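Local atomic coordinates of guanine nucleotide exchange protein (Legionella pneumophila, PDB entry 1XSZ), a protein that probably acts as a guanine nucleotide exchange factor for ADP-ribosylation factors, with a C-terminal domain that caps the active site of its Sec7 domain. Residues A[139-144]-A[187-192]; A[216-221]-A[294-299]; A[223-228]-A[262-267]. All coordinates share one frame; numbering follows the deposited sequence. Where two conformers were deposited one is given.

Contact 1: residues A[139-144]-A[187-192]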
loop_
_atom_site.group_PDB
_atom_site.type_symbol
_atom_site.label_atom_id
_atom_site.label_comp_id
_atom_site.label_asym_id
_atom_site.label_seq_id
_atom_site.Cartn_x
_atom_site.Cartn_y
_atom_site.Cartn_z
ATOM N N PHE A 139 -1.647 14.885 -2.838
ATOM C CA PHE A 139 -2.391 13.943 -3.657
ATOM C C PHE A 139 -2.969 14.589 -4.912
ATOM O O PHE A 139 -3.112 13.925 -5.935
ATOM C CB PHE A 139 -3.414 13.128 -2.816
ATOM C CG PHE A 139 -4.696 13.839 -2.470
ATOM C CD1 PHE A 139 -5.652 14.102 -3.443
ATOM C CD2 PHE A 139 -4.996 14.134 -1.138
ATOM C CE1 PHE A 139 -6.897 14.637 -3.101
ATOM C CE2 PHE A 139 -6.240 14.671 -0.785
ATOM C CZ PHE A 139 -7.190 14.919 -1.772
ATOM N N GLN A 140 -3.250 15.889 -4.870
ATOM C CA GLN A 140 -3.736 16.568 -6.066
ATOM C C GLN A 140 -2.589 16.596 -7.088
ATOM O O GLN A 140 -2.809 16.390 -8.278
ATOM C CB GLN A 140 -4.189 17.999 -5.741
ATOM C CG GLN A 140 -5.502 18.102 -4.974
ATOM C CD GLN A 140 -6.711 17.720 -5.807
ATOM O OE1 GLN A 140 -6.734 17.921 -7.018
ATOM N NE2 GLN A 140 -7.735 17.190 -5.153
ATOM N N THR A 141 -1.361 16.833 -6.624
ATOM C CA THR A 141 -0.212 16.867 -7.525
ATOM C C THR A 141 0.053 15.482 -8.114
ATOM O O THR A 141 0.408 15.360 -9.284
ATOM C CB THR A 141 1.043 17.394 -6.799
ATOM O OG1 THR A 141 0.763 18.699 -6.273
ATOM C CG2 THR A 141 2.218 17.498 -7.765
ATOM N N ILE A 142 -0.126 14.440 -7.306
ATOM C CA ILE A 142 0.053 13.080 -7.803
ATOM C C ILE A 142 -1.001 12.798 -8.886
ATOM O O ILE A 142 -0.686 12.223 -9.925
ATOM C CB ILE A 142 -0.035 12.064 -6.644
ATOM C CG1 ILE A 142 1.226 12.196 -5.780
ATOM C CG2 ILE A 142 -0.171 10.636 -7.183
ATOM C CD1 ILE A 142 1.152 11.470 -4.460
ATOM N N MET A 143 -2.247 13.215 -8.663
ATOM C CA MET A 143 -3.269 13.006 -9.685
ATOM C C MET A 143 -2.944 13.827 -10.929
ATOM O O MET A 143 -3.124 13.361 -12.058
ATOM C CB MET A 143 -4.664 13.417 -9.191
ATOM C CG MET A 143 -5.290 12.481 -8.174
ATOM S SD MET A 143 -7.061 12.791 -7.913
ATOM C CE MET A 143 -7.019 14.387 -7.138
ATOM N N LEU A 144 -2.485 15.057 -10.726
ATOM C CA LEU A 144 -2.157 15.931 -11.843
ATOM C C LEU A 144 -1.023 15.346 -12.691
ATOM O O LEU A 144 -1.011 15.497 -13.914
ATOM C CB LEU A 144 -1.784 17.326 -11.321
ATOM C CG LEU A 144 -1.517 18.403 -12.370
ATOM C CD1 LEU A 144 -2.739 18.575 -13.266
ATOM C CD2 LEU A 144 -1.197 19.713 -11.664
ATOM N N SER A 187 3.180 24.170 -13.395
ATOM C CA SER A 187 4.253 24.205 -14.374
ATOM C C SER A 187 5.374 23.229 -14.051
ATOM O O SER A 187 5.924 22.587 -14.946
ATOM C CB SER A 187 4.816 25.620 -14.472
ATOM O OG SER A 187 5.922 25.663 -15.355
ATOM N N GLU A 188 5.712 23.114 -12.773
ATOM C CA GLU A 188 6.769 22.204 -12.369
ATOM C C GLU A 188 6.453 20.759 -12.702
ATOM O O GLU A 188 7.271 20.057 -13.297
ATOM C CB GLU A 188 7.016 22.301 -10.872
ATOM C CG GLU A 188 7.829 23.488 -10.438
ATOM C CD GLU A 188 7.960 23.516 -8.947
ATOM O OE1 GLU A 188 7.011 23.978 -8.275
ATOM O OE2 GLU A 188 8.995 23.049 -8.445
ATOM N N ILE A 189 5.265 20.307 -12.318
ATOM C CA ILE A 189 4.908 18.921 -12.575
ATOM C C ILE A 189 4.646 18.669 -14.059
ATOM O O ILE A 189 4.885 17.565 -14.551
ATOM C CB ILE A 189 3.715 18.467 -11.678
ATOM C CG1 ILE A 189 3.614 16.934 -11.685
ATOM C CG2 ILE A 189 2.417 19.123 -12.125
ATOM C CD1 ILE A 189 4.865 16.229 -11.144
ATOM N N LYS A 190 4.198 19.689 -14.783
ATOM C CA LYS A 190 3.973 19.531 -16.215
ATOM C C LYS A 190 5.321 19.387 -16.928
ATOM O O LYS A 190 5.472 18.579 -17.841
ATOM C CB LYS A 190 3.224 20.744 -16.780
ATOM C CG LYS A 190 3.017 20.673 -18.290
ATOM C CD LYS A 190 2.163 21.822 -18.797
ATOM C CE LYS A 190 2.052 21.774 -20.313
ATOM N NZ LYS A 190 1.183 22.862 -20.838
ATOM N N ALA A 191 6.313 20.156 -16.482
ATOM C CA ALA A 191 7.632 20.136 -17.107
ATOM C C ALA A 191 8.487 18.931 -16.745
ATOM O O ALA A 191 9.331 18.510 -17.532
ATOM C CB ALA A 191 8.388 21.421 -16.758
ATOM N N LYS A 192 8.270 18.376 -15.560
ATOM C CA LYS A 192 9.064 17.242 -15.109
ATOM C C LYS A 192 8.205 16.244 -14.338
ATOM O O LYS A 192 7.882 16.460 -13.174
ATOM C CB LYS A 192 10.203 17.754 -14.223
ATOM C CG LYS A 192 11.203 16.695 -13.788
ATOM C CD LYS A 192 12.303 17.320 -12.940
ATOM C CE LYS A 192 13.321 16.286 -12.500
ATOM N NZ LYS A 192 14.431 16.906 -11.723
#
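I189 of helix 179-191 projects between T141 and L144 of helix 131-149. This is helix-to-helix packing within the all-helical Sec7 domain. T141 and L144 are three residues apart, so both lie on the same side of their helix. The helices come nearest at T141 and I189, whose CA atoms are 7.5 Å apart. The I189 side chain crosses each of the other two at a slant. Its two branches divide the work. The CG1 branch lies anti to the backbone N (chi1 -165°) and turns to T141. The methyl CG2 sits between the backbone N and the carbonyl carbon and turns to L144.

On the T141 side the approach is looser. Methyl CG2 of T141 stands 4.2 Å from CG1 of I189. The rotation of T141 separates its two branches by chemistry. The methyl goes to the neighbouring helix, while OG1 hydrogen-bonds back to the carbonyl O of L137, one turn earlier in its own helix. A polar atom inside this buried contact is thereby satisfied.

F194 touches both T141 and I189, and M159 packs on L144. A hydrogen bond between H149 NE2 and the carbonyl O of I189 joins the same two helices.

The tighter half of the contact belongs to L144. Its CG lies 4.0 Å from I189 CG2, and its methyl CD2 comes closer still, 3.7 Å from that same I189 CG2.

Contact 2: residues A[216-221]-A[294-299]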
loop_
_atom_site.group_PDB
_atom_site.type_symbol
_atom_site.label_atom_id
_atom_site.label_comp_id
_atom_site.label_asym_id
_atom_site.label_seq_id
_atom_site.Cartn_x
_atom_site.Cartn_y
_atom_site.Cartn_z
ATOM N N SER A 216 -17.433 -15.458 -11.484
ATOM C CA SER A 216 -18.622 -15.319 -10.649
ATOM C C SER A 216 -18.305 -14.810 -9.247
ATOM O O SER A 216 -19.028 -13.974 -8.704
ATOM C CB SER A 216 -19.366 -16.656 -10.560
ATOM O OG SER A 216 -18.546 -17.666 -10.001
ATOM N N THR A 217 -17.224 -15.312 -8.660
ATOM C CA THR A 217 -16.831 -14.888 -7.322
ATOM C C THR A 217 -16.404 -13.427 -7.341
ATOM O O THR A 217 -16.742 -12.668 -6.434
ATOM C CB THR A 217 -15.689 -15.763 -6.768
ATOM O OG1 THR A 217 -16.138 -17.122 -6.676
ATOM C CG2 THR A 217 -15.273 -15.292 -5.382
ATOM N N PHE A 218 -15.669 -13.028 -8.374
ATOM C CA PHE A 218 -15.244 -11.639 -8.481
ATOM C C PHE A 218 -16.468 -10.733 -8.554
ATOM O O PHE A 218 -16.518 -9.701 -7.898
ATOM C CB PHE A 218 -14.389 -11.414 -9.730
ATOM C CG PHE A 218 -13.958 -9.985 -9.913
ATOM C CD1 PHE A 218 -12.864 -9.481 -9.220
ATOM C CD2 PHE A 218 -14.674 -9.129 -10.746
ATOM C CE1 PHE A 218 -12.485 -8.143 -9.353
ATOM C CE2 PHE A 218 -14.305 -7.789 -10.885
ATOM C CZ PHE A 218 -13.207 -7.298 -10.185
ATOM N N LYS A 219 -17.455 -11.128 -9.356
ATOM C CA LYS A 219 -18.668 -10.331 -9.502
ATOM C C LYS A 219 -19.392 -10.157 -8.173
ATOM O O LYS A 219 -19.829 -9.059 -7.838
ATOM C CB LYS A 219 -19.604 -10.979 -10.523
ATOM C CG LYS A 219 -19.093 -10.918 -11.949
ATOM C CD LYS A 219 -20.035 -11.640 -12.896
ATOM C CE LYS A 219 -19.582 -11.508 -14.337
ATOM N NZ LYS A 219 -19.615 -10.090 -14.788
ATOM N N LYS A 220 -19.521 -11.243 -7.415
ATOM C CA LYS A 220 -20.191 -11.171 -6.119
ATOM C C LYS A 220 -19.388 -10.306 -5.153
ATOM O O LYS A 220 -19.947 -9.555 -4.353
ATOM C CB LYS A 220 -20.372 -12.571 -5.527
ATOM C CG LYS A 220 -21.385 -13.436 -6.265
ATOM C CD LYS A 220 -21.530 -14.794 -5.594
ATOM C CE LYS A 220 -22.607 -15.637 -6.266
ATOM N NZ LYS A 220 -22.304 -15.894 -7.700
ATOM N N LEU A 221 -18.066 -10.414 -5.235
ATOM C CA LEU A 221 -17.186 -9.640 -4.372
ATOM C C LEU A 221 -17.309 -8.151 -4.681
ATOM O O LEU A 221 -17.396 -7.318 -3.780
ATOM C CB LEU A 221 -15.738 -10.084 -4.577
ATOM C CG LEU A 221 -14.680 -9.319 -3.784
ATOM C CD1 LEU A 221 -14.913 -9.497 -2.298
ATOM C CD2 LEU A 221 -13.302 -9.833 -4.170
ATOM N N PRO A 294 -8.159 -6.005 -13.654
ATOM C CA PRO A 294 -8.668 -5.828 -12.298
ATOM C C PRO A 294 -7.747 -6.657 -11.401
ATOM O O PRO A 294 -7.047 -7.562 -11.881
ATOM C CB PRO A 294 -10.078 -6.412 -12.377
ATOM C CG PRO A 294 -9.953 -7.445 -13.449
ATOM C CD PRO A 294 -9.121 -6.745 -14.489
ATOM N N ARG A 295 -7.742 -6.359 -10.109
ATOM C CA ARG A 295 -6.897 -7.084 -9.176
ATOM C C ARG A 295 -7.628 -7.327 -7.875
ATOM O O ARG A 295 -8.440 -6.503 -7.455
ATOM C CB ARG A 295 -5.642 -6.275 -8.837
ATOM C CG ARG A 295 -4.819 -5.800 -10.011
ATOM C CD ARG A 295 -4.002 -4.581 -9.604
ATOM N NE ARG A 295 -3.059 -4.870 -8.526
ATOM C CZ ARG A 295 -2.564 -3.949 -7.703
ATOM N NH1 ARG A 295 -2.933 -2.684 -7.826
ATOM N NH2 ARG A 295 -1.684 -4.293 -6.773
ATOM N N VAL A 296 -7.338 -8.457 -7.245
ATOM C CA VAL A 296 -7.880 -8.776 -5.938
ATOM C C VAL A 296 -6.659 -9.204 -5.129
ATOM O O VAL A 296 -5.904 -10.082 -5.553
ATOM C CB VAL A 296 -8.907 -9.923 -5.984
ATOM C CG1 VAL A 296 -9.332 -10.289 -4.565
ATOM C CG2 VAL A 296 -10.124 -9.504 -6.814
ATOM N N ILE A 297 -6.440 -8.556 -3.991
ATOM C CA ILE A 297 -5.308 -8.870 -3.128
ATOM C C ILE A 297 -5.868 -9.348 -1.796
ATOM O O ILE A 297 -6.610 -8.620 -1.127
ATOM C CB ILE A 297 -4.401 -7.631 -2.908
ATOM C CG1 ILE A 297 -3.847 -7.145 -4.253
ATOM C CG2 ILE A 297 -3.264 -7.988 -1.962
ATOM C CD1 ILE A 297 -3.021 -5.867 -4.166
ATOM N N ILE A 298 -5.512 -10.572 -1.417
ATOM C CA ILE A 298 -5.993 -11.187 -0.184
ATOM C C ILE A 298 -4.827 -11.427 0.759
ATOM O O ILE A 298 -3.853 -12.085 0.393
ATOM C CB ILE A 298 -6.688 -12.532 -0.494
ATOM C CG1 ILE A 298 -7.825 -12.297 -1.491
ATOM C CG2 ILE A 298 -7.209 -13.162 0.785
ATOM C CD1 ILE A 298 -8.527 -13.567 -1.952
ATOM N N GLN A 299 -4.930 -10.898 1.974
ATOM C CA GLN A 299 -3.858 -11.031 2.950
ATOM C C GLN A 299 -4.337 -11.519 4.304
ATOM O O GLN A 299 -5.316 -11.012 4.844
ATOM C CB GLN A 299 -3.159 -9.680 3.137
ATOM C CG GLN A 299 -2.598 -9.104 1.853
ATOM C CD GLN A 299 -2.135 -7.669 1.996
ATOM O OE1 GLN A 299 -2.574 -6.941 2.889
ATOM N NE2 GLN A 299 -1.262 -7.243 1.095
#
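F218 reaches from helix 216-224 to V296 on the sheet of the capping domain and to P294 just before its strand, an example of a helix packed on a β-sheet. Its CB leaves the helix toward the strand. CG then stands anti to the backbone N (chi1 178°), which carries the ring out to the strand. CD1 is the first ring atom to touch: it lies 3.6 Å from V296 CG2. CE1 follows at 3.7 Å from that same V296 CG2. The methyl therefore meets the ring at its edge, near the ring plane, and not over a face. At the far end, CZ lies 3.9 Å from P294 CB. There the two side chains run at about a right angle.

L221, one turn further along the helix, makes a second apolar contact. It and V296 meet tip to tip, with L221 CD2 4.0 Å from V296 CG1. V296 CG2, besides meeting the F218 ring, also lies 4.1 Å from L221 CD2.

R295 leaves the strand on the side away from the helix; its guanidinium forms a salt bridge with E206 and a hydrogen bond to G104 O in the Sec7 domain. Strand 295-300 runs between strands 274-280 and 204-208, antiparallel to both. Helix 216-224 covers the V296 side, where L221 also touches I277 and V279 of strand 274-280. I298, further along the strand, packs on helix 306-315.

Contact 3: residues A[223-228]-A[262-267]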
loop_
_atom_site.group_PDB
_atom_site.type_symbol
_atom_site.label_atom_id
_atom_site.label_comp_id
_atom_site.label_asym_id
_atom_site.label_seq_id
_atom_site.Cartn_x
_atom_site.Cartn_y
_atom_site.Cartn_z
ATOM N N SER A 223 -19.821 -6.573 -6.045
ATOM C CA SER A 223 -21.125 -6.094 -5.603
ATOM C C SER A 223 -21.183 -5.943 -4.086
ATOM O O SER A 223 -21.815 -5.022 -3.567
ATOM C CB SER A 223 -22.221 -7.058 -6.063
ATOM O OG SER A 223 -23.495 -6.638 -5.607
ATOM N N PHE A 224 -20.517 -6.850 -3.380
ATOM C CA PHE A 224 -20.493 -6.827 -1.924
ATOM C C PHE A 224 -19.957 -5.512 -1.362
ATOM O O PHE A 224 -20.341 -5.095 -0.272
ATOM C CB PHE A 224 -19.663 -8.006 -1.405
ATOM C CG PHE A 224 -19.725 -8.186 0.083
ATOM C CD1 PHE A 224 -18.848 -7.506 0.923
ATOM C CD2 PHE A 224 -20.674 -9.031 0.652
ATOM C CE1 PHE A 224 -18.913 -7.665 2.303
ATOM C CE2 PHE A 224 -20.748 -9.197 2.029
ATOM C CZ PHE A 224 -19.868 -8.515 2.859
ATOM N N LEU A 225 -19.072 -4.860 -2.112
ATOM C CA LEU A 225 -18.486 -3.597 -1.675
ATOM C C LEU A 225 -19.520 -2.528 -1.325
ATOM O O LEU A 225 -19.302 -1.722 -0.421
ATOM C CB LEU A 225 -17.540 -3.060 -2.750
ATOM C CG LEU A 225 -16.248 -3.860 -2.919
ATOM C CD1 LEU A 225 -15.487 -3.353 -4.125
ATOM C CD2 LEU A 225 -15.407 -3.738 -1.661
ATOM N N HIS A 226 -20.640 -2.518 -2.037
ATOM C CA HIS A 226 -21.678 -1.530 -1.762
ATOM C C HIS A 226 -22.955 -2.175 -1.239
ATOM O O HIS A 226 -24.047 -1.631 -1.404
ATOM C CB HIS A 226 -21.987 -0.709 -3.017
ATOM C CG HIS A 226 -22.534 -1.515 -4.153
ATOM N ND1 HIS A 226 -21.779 -2.438 -4.843
ATOM C CD2 HIS A 226 -23.761 -1.529 -4.726
ATOM C CE1 HIS A 226 -22.517 -2.986 -5.793
ATOM N NE2 HIS A 226 -23.724 -2.451 -5.743
ATOM N N SER A 227 -22.811 -3.333 -0.602
ATOM C CA SER A 227 -23.956 -4.052 -0.054
ATOM C C SER A 227 -24.174 -3.692 1.410
ATOM O O SER A 227 -23.298 -3.116 2.059
ATOM C CB SER A 227 -23.741 -5.562 -0.173
ATOM O OG SER A 227 -22.720 -5.996 0.711
ATOM N N THR A 228 -25.349 -4.042 1.924
ATOM C CA THR A 228 -25.694 -3.775 3.313
ATOM C C THR A 228 -26.380 -5.000 3.916
ATOM O O THR A 228 -27.302 -5.560 3.322
ATOM C CB THR A 228 -26.653 -2.569 3.435
ATOM O OG1 THR A 228 -26.084 -1.432 2.774
ATOM C CG2 THR A 228 -26.887 -2.225 4.898
ATOM N N GLY A 262 -11.836 -0.333 -2.657
ATOM C CA GLY A 262 -12.038 -0.590 -1.244
ATOM C C GLY A 262 -11.427 -1.875 -0.716
ATOM O O GLY A 262 -10.962 -2.728 -1.486
ATOM N N THR A 263 -11.423 -2.005 0.606
ATOM C CA THR A 263 -10.893 -3.178 1.289
ATOM C C THR A 263 -11.943 -3.750 2.232
ATOM O O THR A 263 -12.563 -3.018 3.007
ATOM C CB THR A 263 -9.646 -2.832 2.120
ATOM O OG1 THR A 263 -8.625 -2.330 1.255
ATOM C CG2 THR A 263 -9.127 -4.064 2.852
ATOM N N ILE A 264 -12.144 -5.057 2.153
ATOM C CA ILE A 264 -13.095 -5.741 3.016
ATOM C C ILE A 264 -12.274 -6.482 4.057
ATOM O O ILE A 264 -11.318 -7.181 3.714
ATOM C CB ILE A 264 -13.927 -6.775 2.230
ATOM C CG1 ILE A 264 -14.646 -6.092 1.068
ATOM C CG2 ILE A 264 -14.922 -7.466 3.165
ATOM C CD1 ILE A 264 -15.251 -7.053 0.070
ATOM N N THR A 265 -12.619 -6.317 5.327
ATOM C CA THR A 265 -11.907 -7.014 6.385
ATOM C C THR A 265 -12.814 -8.099 6.950
ATOM O O THR A 265 -13.926 -7.821 7.411
ATOM C CB THR A 265 -11.477 -6.063 7.521
ATOM O OG1 THR A 265 -10.579 -5.075 6.997
ATOM C CG2 THR A 265 -10.767 -6.835 8.624
ATOM N N LEU A 266 -12.342 -9.338 6.879
ATOM C CA LEU A 266 -13.087 -10.487 7.386
ATOM C C LEU A 266 -12.535 -10.889 8.741
ATOM O O LEU A 266 -11.327 -11.047 8.907
ATOM C CB LEU A 266 -12.963 -11.679 6.433
ATOM C CG LEU A 266 -13.662 -11.612 5.078
ATOM C CD1 LEU A 266 -13.073 -10.504 4.226
ATOM C CD2 LEU A 266 -13.511 -12.948 4.382
ATOM N N THR A 267 -13.422 -11.061 9.712
ATOM C CA THR A 267 -13.000 -11.460 11.044
ATOM C C THR A 267 -13.913 -12.563 11.557
ATOM O O THR A 267 -15.134 -12.409 11.567
ATOM C CB THR A 267 -13.060 -10.279 12.037
ATOM O OG1 THR A 267 -12.278 -9.188 11.537
ATOM C CG2 THR A 267 -12.514 -10.701 13.391
#
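F224 and L225, near the C-terminal end of helix 216-224, face G262 and I264 on strand 260-268, with the CA atoms of L225 and G262 7.1 Å apart. F224 to S227 form a type I β turn. G262 has phi 121° and psi 170°; at these angles a CB would be jammed against the carbonyl O of the residue before.

I264 carries the strand side of this helix-on-sheet contact in the capping domain. Its CD1 is shared by both partners: it lies 3.7 Å from F224 CD1 and also close to L225 CD2. CG of F224 lies anti to the backbone N, which brings the ring to I264. The ring receives this methyl obliquely. A second, looser touch joins F224 CE1 to I264 CG2 at 4.1 Å. L225 sets out beside the strand, but its end swings nearer, and CD2 comes 3.7 Å from I264 CG1. L225 also extends over the backbone of G262.

The carbonyl O of F224 holds the turn together with two bonds. S227 N donates one. S227 OG donates the other, at 2.7 Å from F224 O and tilted 19° from the carbonyl plane. That hydroxyl also lies above one face of the F224 ring, toward its rim.

Strand 260-268 runs between strands 243-248 and 274-280, antiparallel to both. F224 also touches T245 of strand 243-248, and V230, I232 and V235 of the following loop. Q249, just past strand 243-248, hydrogen-bonds to the carbonyl O of L225. The end of helix 216-224 thus packs on strands 260-268 and 243-248.

In the fold
All three contacts are buried and apolar, but they belong to two domains. Contact 1 joins two helices of the Sec7 domain, about 32 Å from contact 2 and 33 Å from contact 3, measured between centres. Contacts 2 and 3 lie in the capping domain, where helix 216-224 meets the same antiparallel sheet at two strands. Their centres are about 11 Å apart and they touch: L221 CD1 is 3.4 Å from I264 CD1, so the two form one continuous core. The chemistry varies with place. Aliphatic groups alone meet in contact 1, while a phenylalanine ring takes part in each capping-domain contact. Contact 3 adds a hydrogen-bonded turn.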